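Local atomic coordinates of hydrazine synthase alpha subunit (Candidatus Kuenenia stuttgartiensis, PDB entry 5C2V), a protein that forms hydrazine from hydroxylamine and ammonia, the second half-reaction of the hydrazine synthase complex in anammox bacteria, and carries two c-type hemes. Residues G88-F93 / P128-A133. Numbering follows the deposited sequence.
Sequences GKKFAF and PIYYAA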
# COMPACT_ATOMS: atom_id res chain seq x y z
N GLY D 88 -46.16 0.17 -5.00
CA GLY D 88 -46.00 1.36 -4.18
C GLY D 88 -47.11 1.58 -3.18
O GLY D 88 -47.25 2.67 -2.63
N LYS D 89 -47.93 0.55 -2.95
CA LYS D 89 -49.01 0.64 -1.97
C LYS D 89 -48.63 0.02 -0.62
O LYS D 89 -49.41 0.07 0.33
CB LYS D 89 -50.28 -0.02 -2.50
CG LYS D 89 -50.85 0.67 -3.73
CD LYS D 89 -51.12 2.14 -3.45
CE LYS D 89 -51.28 2.93 -4.74
NZ LYS D 89 -52.31 2.34 -5.63
N LYS D 90 -47.44 -0.55 -0.54
CA LYS D 90 -46.96 -1.16 0.70
C LYS D 90 -45.43 -1.21 0.72
O LYS D 90 -44.78 -1.05 -0.31
CB LYS D 90 -47.54 -2.57 0.87
CG LYS D 90 -46.64 -3.68 0.34
CD LYS D 90 -47.22 -5.06 0.63
CE LYS D 90 -46.26 -6.16 0.20
NZ LYS D 90 -46.81 -7.52 0.44
N PHE D 91 -44.87 -1.42 1.91
CA PHE D 91 -43.42 -1.51 2.04
C PHE D 91 -43.00 -2.46 3.16
O PHE D 91 -43.79 -2.80 4.05
CB PHE D 91 -42.81 -0.12 2.27
CG PHE D 91 -43.15 0.47 3.61
CD1 PHE D 91 -42.27 0.34 4.68
CD2 PHE D 91 -44.33 1.16 3.80
CE1 PHE D 91 -42.58 0.89 5.91
CE2 PHE D 91 -44.64 1.71 5.02
CZ PHE D 91 -43.76 1.58 6.08
N ALA D 92 -41.74 -2.88 3.10
CA ALA D 92 -41.15 -3.74 4.13
C ALA D 92 -40.03 -2.99 4.84
O ALA D 92 -39.44 -2.07 4.28
CB ALA D 92 -40.62 -5.02 3.52
N PHE D 93 -39.76 -3.38 6.08
CA PHE D 93 -38.76 -2.69 6.88
C PHE D 93 -38.22 -3.55 8.02
O PHE D 93 -38.66 -4.69 8.22
CB PHE D 93 -39.34 -1.39 7.45
CG PHE D 93 -40.50 -1.60 8.39
CD1 PHE D 93 -41.78 -1.82 7.90
CD2 PHE D 93 -40.31 -1.58 9.76
CE1 PHE D 93 -42.85 -2.01 8.76
CE2 PHE D 93 -41.38 -1.77 10.63
CZ PHE D 93 -42.64 -1.98 10.12
N PRO D 128 -34.48 -5.35 4.35
CA PRO D 128 -35.25 -6.26 3.50
C PRO D 128 -35.54 -5.68 2.12
O PRO D 128 -35.73 -4.47 2.00
CB PRO D 128 -36.54 -6.46 4.29
CG PRO D 128 -36.73 -5.16 4.99
CD PRO D 128 -35.35 -4.64 5.31
N ILE D 129 -35.57 -6.52 1.09
CA ILE D 129 -35.98 -6.10 -0.24
C ILE D 129 -36.90 -7.15 -0.87
O ILE D 129 -36.86 -8.32 -0.50
CB ILE D 129 -34.78 -5.87 -1.18
CG1 ILE D 129 -33.95 -7.14 -1.32
CG2 ILE D 129 -33.93 -4.70 -0.70
CD1 ILE D 129 -32.84 -7.04 -2.35
N TYR D 130 -37.72 -6.71 -1.82
CA TYR D 130 -38.60 -7.63 -2.53
C TYR D 130 -37.94 -8.13 -3.81
O TYR D 130 -37.41 -7.35 -4.60
CB TYR D 130 -39.93 -6.96 -2.86
CG TYR D 130 -40.79 -6.67 -1.65
CD1 TYR D 130 -41.34 -7.70 -0.90
CD2 TYR D 130 -41.05 -5.36 -1.27
CE1 TYR D 130 -42.13 -7.43 0.20
CE2 TYR D 130 -41.84 -5.08 -0.16
CZ TYR D 130 -42.37 -6.12 0.57
OH TYR D 130 -43.16 -5.85 1.67
N TYR D 131 -37.96 -9.44 -3.99
CA TYR D 131 -37.48 -10.06 -5.22
C TYR D 131 -38.61 -10.88 -5.79
O TYR D 131 -39.07 -11.83 -5.16
CB TYR D 131 -36.25 -10.93 -4.96
CG TYR D 131 -35.66 -11.53 -6.21
CD1 TYR D 131 -35.06 -10.74 -7.17
CD2 TYR D 131 -35.70 -12.91 -6.43
CE1 TYR D 131 -34.51 -11.28 -8.31
CE2 TYR D 131 -35.16 -13.46 -7.57
CZ TYR D 131 -34.56 -12.65 -8.51
OH TYR D 131 -34.02 -13.19 -9.64
N ALA D 132 -39.06 -10.55 -6.99
CA ALA D 132 -40.26 -11.19 -7.48
C ALA D 132 -39.88 -12.46 -8.24
O ALA D 132 -39.34 -12.41 -9.34
CB ALA D 132 -41.05 -10.25 -8.36
N ALA D 133 -40.17 -13.59 -7.61
CA ALA D 133 -39.78 -14.90 -8.11
C ALA D 133 -41.01 -15.72 -8.45
O ALA D 133 -41.73 -16.17 -7.56
CB ALA D 133 -38.91 -15.62 -7.10
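K90 reaches Y130 with the far end of its side chain: fully extended beyond CG, it runs aslant the phenol and brings K90 CE to 3.4 Å from Y130 OH. Its ammonium carries on to E107 in the next strand, a salt bridge, and also makes a cation-pi contact with Y85. The same carboxylate takes in Y130 OH through a weak hydrogen bond. F91 points its CB away from 128-133, and its ring packs on L72 and M108, yet F91 C still lies near the plane of the Y130 ring, at its edge, 3.7 Å from Y130 OH. Strands 90-97 and 124-131 lie in separate sheets, consistent with neighbouring blades of the six-bladed beta-propeller of the N-terminal domain, and meet here through side chains, their directions 132° apart. A92 points its methyl toward 128-133: A92 CB sits 3.6 Å from Y130 CZ, oblique to the ring, and 4.2 Å from P128 CG. With CG anti to the carbonyl carbon (chi1 -68°), Y130 carries its phenol across to strand 90-97, where the ring of Y85 meets it edge-to-face. At F93 it is the backbone that is covered, P128 CG resting 3.7 Å from F93 N, while its CB points away and the ring meets F76 edge-to-face.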